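Local coordinates for protein glycerol trinitrate reductase (Agrobacterium tumefaciens, PDB 5EPD) that probably reduces nitrate esters such as glycerol trinitrate, as an FMN-dependent oxidoreductase of the Old Yellow Enzyme family, at residues 44-52 with 363-372; 116-127 with 190-201. All coordinates share one frame; numbering follows the deposited sequence.

Contact 1 (44-52 with 363-372)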
loop_
_atom_site.group_PDB
_atom_site.type_symbol
_atom_site.label_atom_id
_atom_site.label_comp_id
_atom_site.label_asym_id
_atom_site.label_seq_id
_atom_site.Cartn_x
_atom_site.Cartn_y
_atom_site.Cartn_z
ATOM N N ALA A 44 -3.017 -4.424 -6.598
ATOM C CA ALA A 44 -2.727 -3.283 -5.766
ATOM C C ALA A 44 -3.325 -3.439 -4.351
ATOM O O ALA A 44 -4.263 -4.238 -4.128
ATOM C CB ALA A 44 -3.265 -2.044 -6.444
ATOM N N PRO A 45 -2.785 -2.675 -3.384
ATOM C CA PRO A 45 -3.302 -2.677 -2.007
ATOM C C PRO A 45 -4.708 -2.112 -1.963
ATOM O O PRO A 45 -4.965 -0.995 -2.464
ATOM C CB PRO A 45 -2.332 -1.771 -1.266
ATOM C CG PRO A 45 -1.861 -0.817 -2.322
ATOM C CD PRO A 45 -1.726 -1.657 -3.564
ATOM N N LEU A 46 -5.616 -2.913 -1.403
ATOM C CA LEU A 46 -7.013 -2.559 -1.295
ATOM C C LEU A 46 -7.535 -2.853 0.122
ATOM O O LEU A 46 -7.582 -4.009 0.600
ATOM C CB LEU A 46 -7.821 -3.307 -2.323
ATOM C CG LEU A 46 -7.524 -3.049 -3.797
ATOM C CD1 LEU A 46 -7.891 -4.288 -4.606
ATOM C CD2 LEU A 46 -8.239 -1.824 -4.358
ATOM N N THR A 47 -7.895 -1.785 0.806
ATOM C CA THR A 47 -8.513 -1.892 2.096
ATOM C C THR A 47 -9.912 -2.519 2.020
ATOM O O THR A 47 -10.781 -2.056 1.232
ATOM C CB THR A 47 -8.644 -0.505 2.744
ATOM O OG1 THR A 47 -7.349 0.108 2.880
ATOM C CG2 THR A 47 -9.292 -0.645 4.095
ATOM N N ARG A 48 -10.141 -3.527 2.879
ATOM C CA ARG A 48 -11.439 -4.266 2.963
ATOM C C ARG A 48 -12.138 -4.257 4.349
ATOM O O ARG A 48 -13.307 -4.620 4.449
ATOM C CB ARG A 48 -11.248 -5.731 2.498
ATOM C CG ARG A 48 -10.569 -5.915 1.139
ATOM C CD ARG A 48 -11.157 -5.034 0.040
ATOM N NE ARG A 48 -12.588 -5.276 -0.129
ATOM C CZ ARG A 48 -13.097 -6.209 -0.925
ATOM N NH1 ARG A 48 -12.287 -6.988 -1.641
ATOM N NH2 ARG A 48 -14.426 -6.369 -1.016
ATOM N N ASN A 49 -11.430 -3.858 5.406
ATOM C CA ASN A 49 -12.031 -3.708 6.757
ATOM C C ASN A 49 -12.773 -4.967 7.245
ATOM O O ASN A 49 -13.959 -4.917 7.635
ATOM C CB ASN A 49 -12.955 -2.491 6.816
ATOM C CG ASN A 49 -12.367 -1.271 6.128
ATOM O OD1 ASN A 49 -12.610 -1.067 4.931
ATOM N ND2 ASN A 49 -11.610 -0.438 6.872
ATOM N N ARG A 50 -12.075 -6.099 7.184
ATOM C CA ARG A 50 -12.631 -7.407 7.587
ATOM C C ARG A 50 -11.631 -8.189 8.476
ATOM O O ARG A 50 -11.567 -9.429 8.451
ATOM C CB ARG A 50 -12.998 -8.216 6.338
ATOM C CG ARG A 50 -14.277 -7.799 5.622
ATOM C CD ARG A 50 -14.293 -8.508 4.272
ATOM N NE ARG A 50 -15.551 -8.389 3.530
ATOM C CZ ARG A 50 -15.889 -7.385 2.723
ATOM N NH1 ARG A 50 -17.063 -7.411 2.110
ATOM N NH2 ARG A 50 -15.088 -6.347 2.533
ATOM N N ALA A 51 -10.822 -7.460 9.242
ATOM C CA ALA A 51 -9.913 -8.104 10.185
ATOM C C ALA A 51 -10.744 -8.451 11.409
ATOM O O ALA A 51 -11.754 -7.784 11.682
ATOM C CB ALA A 51 -8.768 -7.173 10.565
ATOM N N GLY A 52 -10.324 -9.471 12.156
ATOM C CA GLY A 52 -11.063 -9.858 13.358
ATOM C C GLY A 52 -10.523 -9.235 14.631
ATOM O O GLY A 52 -9.645 -8.376 14.581
ATOM N N LYS A 363 -20.115 -3.114 -0.992
ATOM C CA LYS A 363 -19.532 -4.209 -0.218
ATOM C C LYS A 363 -18.009 -4.211 -0.188
ATOM O O LYS A 363 -17.405 -5.181 0.277
ATOM C CB LYS A 363 -20.017 -5.572 -0.748
ATOM C CG LYS A 363 -21.530 -5.741 -0.829
ATOM C CD LYS A 363 -22.147 -5.784 0.550
ATOM C CE LYS A 363 -23.628 -6.153 0.480
ATOM N NZ LYS A 363 -23.862 -7.480 -0.165
ATOM N N ILE A 364 -17.371 -3.158 -0.672
ATOM C CA ILE A 364 -15.902 -3.127 -0.642
ATOM C C ILE A 364 -15.381 -3.128 0.805
ATOM O O ILE A 364 -14.516 -3.948 1.154
ATOM C CB ILE A 364 -15.305 -1.930 -1.444
ATOM C CG1 ILE A 364 -15.583 -2.114 -2.944
ATOM C CG2 ILE A 364 -13.787 -1.777 -1.195
ATOM C CD1 ILE A 364 -15.227 -0.895 -3.773
ATOM N N PHE A 365 -15.925 -2.213 1.617
ATOM C CA PHE A 365 -15.435 -1.916 2.962
ATOM C C PHE A 365 -16.391 -2.484 4.006
ATOM O O PHE A 365 -17.557 -2.045 4.099
ATOM C CB PHE A 365 -15.327 -0.377 3.192
ATOM C CG PHE A 365 -14.587 0.354 2.107
ATOM C CD1 PHE A 365 -13.205 0.246 1.989
ATOM C CD2 PHE A 365 -15.282 1.129 1.171
ATOM C CE1 PHE A 365 -12.529 0.895 0.954
ATOM C CE2 PHE A 365 -14.614 1.776 0.141
ATOM C CZ PHE A 365 -13.237 1.670 0.030
ATOM N N GLY A 366 -15.893 -3.440 4.799
ATOM C CA GLY A 366 -16.662 -4.054 5.880
ATOM C C GLY A 366 -17.503 -5.202 5.376
ATOM O O GLY A 366 -17.522 -5.499 4.175
ATOM N N GLY A 367 -18.186 -5.855 6.306
ATOM C CA GLY A 367 -19.103 -6.942 5.968
ATOM C C GLY A 367 -18.545 -8.366 5.935
ATOM O O GLY A 367 -17.607 -8.734 6.656
ATOM N N SER A 368 -19.138 -9.168 5.072
ATOM C CA SER A 368 -18.991 -10.603 5.150
ATOM C C SER A 368 -18.339 -11.113 3.888
ATOM O O SER A 368 -17.808 -10.338 3.090
ATOM C CB SER A 368 -20.384 -11.204 5.268
ATOM O OG SER A 368 -21.128 -10.903 4.093
ATOM N N ALA A 369 -18.420 -12.426 3.703
ATOM C CA ALA A 369 -18.084 -13.065 2.439
ATOM C C ALA A 369 -18.683 -12.346 1.235
ATOM O O ALA A 369 -18.041 -12.259 0.216
ATOM C CB ALA A 369 -18.545 -14.512 2.452
ATOM N N ALA A 370 -19.910 -11.853 1.336
ATOM C CA ALA A 370 -20.562 -11.284 0.173
ATOM C C ALA A 370 -19.896 -9.977 -0.279
ATOM O O ALA A 370 -19.749 -9.020 0.495
ATOM C CB ALA A 370 -22.036 -11.064 0.442
ATOM N N GLY A 371 -19.514 -9.946 -1.545
ATOM C CA GLY A 371 -18.757 -8.819 -2.123
ATOM C C GLY A 371 -17.273 -8.859 -1.790
ATOM O O GLY A 371 -16.587 -7.826 -1.889
ATOM N N TYR A 372 -16.815 -10.047 -1.373
ATOM C CA TYR A 372 -15.445 -10.317 -0.914
ATOM C C TYR A 372 -14.942 -11.587 -1.643
ATOM O O TYR A 372 -14.143 -11.503 -2.617
ATOM C CB TYR A 372 -15.423 -10.487 0.622
ATOM C CG TYR A 372 -14.026 -10.573 1.302
ATOM C CD1 TYR A 372 -13.045 -9.629 1.052
ATOM C CD2 TYR A 372 -13.735 -11.578 2.255
ATOM C CE1 TYR A 372 -11.802 -9.693 1.678
ATOM C CE2 TYR A 372 -12.495 -11.648 2.882
ATOM C CZ TYR A 372 -11.530 -10.695 2.590
ATOM O OH TYR A 372 -10.281 -10.724 3.194
HETATM O O HOH W 1 -13.356 -9.059 -3.263
HETATM O O HOH W 2 -16.811 -5.827 8.664
#
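Arg50 pushes its guanidinium into the loop 363-372 and spends its N-H groups on backbone carbonyls. NE and NH1 hold Ser368 O side-on, two nitrogens to one oxygen, with NE 3.0 Å from Ser368 O. NH1 also gives a nearly straight bond to Lys363 O (2.9 Å), in the carbonyl plane, and NH2 reaches Ile364 O (2.8 Å) from above the plane of that carbonyl. A chain extended from CG to NE (chi2 168°) lays this flat group over Tyr372, planes 8° apart, with CD above the ring centre. The segment 44-52 follows strand 41-43, the first strand of the TIM barrel, so the two arginines tie the loop that follows that strand to a loop near the C-terminus. Arg48, bent at chi2 and chi3, approaches the Tyr372 ring at its edge, its guanidinium plane turned 81° from the ring plane. Its NE donates to the same Ile364 O (2.7 Å), which thus accepts from both arginines, while Arg48 NH2 donates to Gly371 O (2.7 Å). Arg48 NH1 donates to a water that in turn donates to Tyr372 O. In the backbone, Gly366 N bonds Arg48 O (2.9 Å), and a second water links Asn49 O to Gly367 N. Asn49 ND2 is satisfied by Gln89 O, and Asn49 OD1 lies at the edge of the Phe365 ring, 3.3 Å from Phe365 CD1, and Tyr372 OH is hydrogen-bonded to Thr61 OG1.

Contact 2 (116-127 with 190-201)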
loop_
_atom_site.group_PDB
_atom_site.type_symbol
_atom_site.label_atom_id
_atom_site.label_comp_id
_atom_site.label_asym_id
_atom_site.label_seq_id
_atom_site.Cartn_x
_atom_site.Cartn_y
_atom_site.Cartn_z
ATOM N N ARG A 116 2.873 -14.787 -5.248
ATOM C CA ARG A 116 3.747 -13.907 -4.450
ATOM C C ARG A 116 2.912 -12.862 -3.727
ATOM O O ARG A 116 1.877 -12.395 -4.231
ATOM C CB ARG A 116 4.786 -13.207 -5.325
ATOM C CG ARG A 116 5.624 -14.186 -6.115
ATOM C CD ARG A 116 6.651 -14.814 -5.192
ATOM N NE ARG A 116 6.700 -16.267 -5.286
ATOM C CZ ARG A 116 7.716 -17.019 -4.857
ATOM N NH1 ARG A 116 8.794 -16.473 -4.304
ATOM N NH2 ARG A 116 7.651 -18.342 -4.978
ATOM N N ILE A 117 3.357 -12.515 -2.529
ATOM C CA ILE A 117 2.636 -11.554 -1.699
ATOM C C ILE A 117 3.590 -10.766 -0.820
ATOM O O ILE A 117 4.435 -11.317 -0.098
ATOM C CB ILE A 117 1.499 -12.202 -0.862
ATOM C CG1 ILE A 117 0.609 -11.108 -0.257
ATOM C CG2 ILE A 117 2.055 -13.154 0.201
ATOM C CD1 ILE A 117 -0.574 -11.675 0.502
ATOM N N VAL A 118 3.417 -9.459 -0.923
ATOM C CA VAL A 118 4.163 -8.475 -0.199
ATOM C C VAL A 118 3.171 -7.761 0.741
ATOM O O VAL A 118 2.016 -7.508 0.364
ATOM C CB VAL A 118 4.798 -7.547 -1.245
ATOM C CG1 VAL A 118 5.084 -6.165 -0.694
ATOM C CG2 VAL A 118 6.066 -8.202 -1.766
ATOM N N LEU A 119 3.605 -7.469 1.967
ATOM C CA LEU A 119 2.777 -6.711 2.932
ATOM C C LEU A 119 3.031 -5.187 2.856
ATOM O O LEU A 119 4.170 -4.708 2.940
ATOM C CB LEU A 119 2.988 -7.253 4.355
ATOM C CG LEU A 119 2.199 -6.623 5.507
ATOM C CD1 LEU A 119 1.988 -7.576 6.674
ATOM C CD2 LEU A 119 2.913 -5.398 6.039
ATOM N N GLN A 120 1.957 -4.418 2.709
ATOM C CA GLN A 120 2.087 -2.952 2.712
ATOM C C GLN A 120 1.996 -2.377 4.122
ATOM O O GLN A 120 0.930 -2.372 4.736
ATOM C CB GLN A 120 1.050 -2.262 1.806
ATOM C CG GLN A 120 1.340 -0.777 1.592
ATOM C CD GLN A 120 0.229 -0.026 0.898
ATOM O OE1 GLN A 120 -0.913 -0.096 1.314
ATOM N NE2 GLN A 120 0.558 0.721 -0.119
ATOM N N LEU A 121 3.133 -1.884 4.603
ATOM C CA LEU A 121 3.264 -1.276 5.930
ATOM C C LEU A 121 2.682 0.137 6.055
ATOM O O LEU A 121 3.088 1.071 5.326
ATOM C CB LEU A 121 4.738 -1.177 6.313
ATOM C CG LEU A 121 5.475 -2.505 6.349
ATOM C CD1 LEU A 121 6.970 -2.219 6.419
ATOM C CD2 LEU A 121 4.993 -3.360 7.513
ATOM N N TRP A 122 1.812 0.301 7.053
ATOM C CA TRP A 122 0.988 1.478 7.188
ATOM C C TRP A 122 1.199 2.252 8.492
ATOM O O TRP A 122 1.312 1.663 9.574
ATOM C CB TRP A 122 -0.451 0.992 7.179
ATOM C CG TRP A 122 -1.460 1.883 6.585
ATOM C CD1 TRP A 122 -1.264 3.064 5.885
ATOM C CD2 TRP A 122 -2.866 1.636 6.576
ATOM N NE1 TRP A 122 -2.482 3.553 5.445
ATOM C CE2 TRP A 122 -3.475 2.688 5.848
ATOM C CE3 TRP A 122 -3.661 0.601 7.070
ATOM C CZ2 TRP A 122 -4.853 2.739 5.634
ATOM C CZ3 TRP A 122 -5.021 0.650 6.861
ATOM C CH2 TRP A 122 -5.609 1.709 6.148
ATOM N N HIS A 123 1.220 3.578 8.375
ATOM C CA HIS A 123 0.922 4.492 9.485
ATOM C C HIS A 123 0.076 5.623 8.895
ATOM O O HIS A 123 0.580 6.463 8.118
ATOM C CB HIS A 123 2.205 5.063 10.117
ATOM C CG HIS A 123 2.016 5.605 11.498
ATOM N ND1 HIS A 123 0.947 6.400 11.856
ATOM C CD2 HIS A 123 2.773 5.479 12.616
ATOM C CE1 HIS A 123 1.042 6.732 13.130
ATOM N NE2 HIS A 123 2.149 6.196 13.613
ATOM N N VAL A 124 -1.196 5.667 9.283
ATOM C CA VAL A 124 -2.124 6.677 8.738
ATOM C C VAL A 124 -1.888 8.142 9.125
ATOM O O VAL A 124 -2.454 9.063 8.516
ATOM C CB VAL A 124 -3.595 6.342 9.077
ATOM C CG1 VAL A 124 -3.949 4.966 8.506
ATOM C CG2 VAL A 124 -3.873 6.466 10.576
ATOM N N GLY A 125 -1.085 8.373 10.149
ATOM C CA GLY A 125 -0.891 9.731 10.649
ATOM C C GLY A 125 -2.230 10.361 11.011
ATOM O O GLY A 125 -3.028 9.760 11.744
ATOM N N ARG A 126 -2.484 11.562 10.493
ATOM C CA ARG A 126 -3.684 12.321 10.902
ATOM C C ARG A 126 -5.014 11.787 10.356
ATOM O O ARG A 126 -6.096 12.260 10.786
ATOM C CB ARG A 126 -3.548 13.783 10.503
ATOM C CG ARG A 126 -3.642 14.022 9.012
ATOM C CD ARG A 126 -3.148 15.402 8.653
ATOM N NE ARG A 126 -3.297 15.622 7.223
ATOM C CZ ARG A 126 -3.380 16.812 6.626
ATOM N NH1 ARG A 126 -3.325 17.960 7.307
ATOM N NH2 ARG A 126 -3.496 16.845 5.311
ATOM N N ILE A 127 -4.939 10.818 9.427
ATOM C CA ILE A 127 -6.147 10.191 8.866
ATOM C C ILE A 127 -6.569 9.036 9.780
ATOM O O ILE A 127 -6.414 7.845 9.444
ATOM C CB ILE A 127 -5.933 9.750 7.405
ATOM C CG1 ILE A 127 -5.509 10.961 6.568
ATOM C CG2 ILE A 127 -7.223 9.196 6.804
ATOM C CD1 ILE A 127 -5.240 10.623 5.116
ATOM N N PHE A 190 5.959 -13.408 4.317
ATOM C CA PHE A 190 5.791 -12.512 3.173
ATOM C C PHE A 190 7.067 -12.524 2.368
ATOM O O PHE A 190 8.137 -12.747 2.908
ATOM C CB PHE A 190 5.448 -11.083 3.603
ATOM C CG PHE A 190 4.001 -10.891 3.970
ATOM C CD1 PHE A 190 3.070 -10.562 3.000
ATOM C CD2 PHE A 190 3.575 -11.024 5.284
ATOM C CE1 PHE A 190 1.747 -10.369 3.333
ATOM C CE2 PHE A 190 2.246 -10.834 5.620
ATOM C CZ PHE A 190 1.331 -10.510 4.642
ATOM N N ASP A 191 6.925 -12.281 1.074
ATOM C CA ASP A 191 8.052 -12.237 0.142
ATOM C C ASP A 191 8.757 -10.870 0.148
ATOM O O ASP A 191 9.767 -10.693 -0.518
ATOM C CB ASP A 191 7.551 -12.594 -1.264
ATOM C CG ASP A 191 6.819 -13.926 -1.286
ATOM O OD1 ASP A 191 7.454 -14.920 -0.897
ATOM O OD2 ASP A 191 5.605 -13.991 -1.620
ATOM N N GLY A 192 8.205 -9.923 0.904
ATOM C CA GLY A 192 8.792 -8.600 1.095
ATOM C C GLY A 192 7.719 -7.648 1.623
ATOM O O GLY A 192 6.607 -8.079 1.950
ATOM N N VAL A 193 8.054 -6.361 1.681
ATOM C CA VAL A 193 7.114 -5.322 2.107
ATOM C C VAL A 193 7.081 -4.126 1.170
ATOM O O VAL A 193 8.009 -3.896 0.372
ATOM C CB VAL A 193 7.451 -4.770 3.500
ATOM C CG1 VAL A 193 7.420 -5.893 4.533
ATOM C CG2 VAL A 193 8.805 -4.059 3.477
ATOM N N GLU A 194 6.006 -3.357 1.305
ATOM C CA GLU A 194 5.844 -2.109 0.580
ATOM C C GLU A 194 5.509 -0.997 1.587
ATOM O O GLU A 194 4.454 -0.979 2.179
ATOM C CB GLU A 194 4.737 -2.224 -0.463
ATOM C CG GLU A 194 4.595 -0.942 -1.244
ATOM C CD GLU A 194 3.524 -0.987 -2.285
ATOM O OE1 GLU A 194 2.475 -0.335 -2.061
ATOM O OE2 GLU A 194 3.744 -1.655 -3.321
ATOM N N VAL A 195 6.426 -0.068 1.773
ATOM C CA VAL A 195 6.228 1.079 2.662
ATOM C C VAL A 195 5.117 1.967 2.071
ATOM O O VAL A 195 5.205 2.389 0.903
ATOM C CB VAL A 195 7.580 1.852 2.832
ATOM C CG1 VAL A 195 7.410 3.155 3.619
ATOM C CG2 VAL A 195 8.608 0.955 3.519
ATOM N N HIS A 196 4.062 2.240 2.841
ATOM C CA HIS A 196 3.013 3.135 2.318
ATOM C C HIS A 196 3.449 4.632 2.431
ATOM O O HIS A 196 3.273 5.299 3.487
ATOM C CB HIS A 196 1.644 2.872 2.990
ATOM C CG HIS A 196 0.456 3.351 2.189
ATOM N ND1 HIS A 196 0.558 4.237 1.130
ATOM C CD2 HIS A 196 -0.865 3.076 2.320
ATOM C CE1 HIS A 196 -0.643 4.465 0.628
ATOM N NE2 HIS A 196 -1.526 3.771 1.333
ATOM N N GLY A 197 4.015 5.148 1.330
ATOM C CA GLY A 197 4.496 6.535 1.267
ATOM C C GLY A 197 3.551 7.474 0.518
ATOM O O GLY A 197 3.949 8.603 0.166
ATOM N N ALA A 198 2.290 7.034 0.339
ATOM C CA ALA A 198 1.295 7.695 -0.544
ATOM C C ALA A 198 -0.011 8.015 0.151
ATOM O O ALA A 198 -0.206 7.716 1.347
ATOM C CB ALA A 198 0.996 6.795 -1.744
ATOM N N ASN A 199 -0.898 8.645 -0.633
ATOM C CA ASN A 199 -2.343 8.702 -0.378
ATOM C C ASN A 199 -2.699 9.418 0.918
ATOM O O ASN A 199 -3.701 9.086 1.588
ATOM C CB ASN A 199 -2.962 7.290 -0.443
ATOM C CG ASN A 199 -2.700 6.585 -1.790
ATOM O OD1 ASN A 199 -2.230 7.191 -2.766
ATOM N ND2 ASN A 199 -3.016 5.294 -1.845
ATOM N N GLY A 200 -1.856 10.393 1.273
ATOM C CA GLY A 200 -2.128 11.318 2.390
ATOM C C GLY A 200 -1.813 10.839 3.800
ATOM O O GLY A 200 -2.139 11.524 4.760
ATOM N N TYR A 201 -1.183 9.672 3.933
ATOM C CA TYR A 201 -0.904 9.087 5.246
ATOM C C TYR A 201 0.435 9.617 5.771
ATOM O O TYR A 201 0.995 10.524 5.154
ATOM C CB TYR A 201 -0.957 7.572 5.136
ATOM C CG TYR A 201 -2.338 7.114 4.687
ATOM C CD1 TYR A 201 -3.461 7.334 5.487
ATOM C CD2 TYR A 201 -2.527 6.506 3.448
ATOM C CE1 TYR A 201 -4.723 6.939 5.087
ATOM C CE2 TYR A 201 -3.794 6.103 3.043
ATOM C CZ TYR A 201 -4.884 6.318 3.876
ATOM O OH TYR A 201 -6.127 5.930 3.471
HETATM O O HOH W 3 2.475 5.264 6.128
HETATM O O HOH W 4 -3.673 13.754 5.009
#
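Gln120 lies across Glu194 and His196 on the neighbouring strand, and each step of its side chain meets one of them. CB and CG pass Glu194 O, CG coming to 3.2 Å of Glu194 O. With CG anti to the backbone N (chi1 -169°) and the chain extended beyond it, the amide arrives over the His196 ring, planes 15° apart and stacked. CD sits above the CG-CD2 side of the imidazole, Gln120 OE1 lies 3.3 Å from His196 CD2, and Gln120 NE2 rests over the ring centre. Gln120 NE2 also gives a weak hydrogen bond to Glu194 OE1 (2.9 Å); the other carboxylate oxygen, Glu194 OE2, is bonded to Tyr281 OH and His283 ND1. Strands 117-122 and 193-196 are parallel neighbours, third and fourth in the closed eight-stranded TIM barrel. Glu194 N bonds Leu119 O (2.8 Å), Leu121 N bonds Glu194 O, and His196 N bonds Leu121 O. On the opposite face of the sheet from Gln120 and Glu194, Leu121 CD1 packs on Val193 under helix 171-187. Just ahead of strand 193-196, Asp191 OD2 uses its anti lone pair to accept from Ile117 N (2.8 Å), and the Phe190 ring takes Leu119 CB over its centre in a CH-pi contact (3.5 Å to the centroid). At the end of strand 117-122, the Trp122 indole turns its NE1 edge to the face of Tyr201, a T-shaped pair at 83°, while Val124 and Ile127 CD1 (3.7 Å from Tyr201 CE1) flank the phenol ring.

How the contacts relate
Contact 2 is nested along the chain inside the loop closed by contact 1: the order is 44-52, 116-127, 190-201, 363-372. Their centres lie about 17 Å apart, contact 2 near the middle of the chain in the barrel wall and contact 1 farther out, where the loop leaving strand 41-43 meets the C-terminal region. The two touch where that loop passes strand 117-122: Pro45 CB packs at 3.4 Å from Gln120 OE1, and Thr47 OG1 comes to 4.0 Å from Trp122 CH2. Barrel strands and the loops after them thus come together at the C-terminal end of the barrel, where Old Yellow Enzymes generally bind FMN, absent from this apo structure.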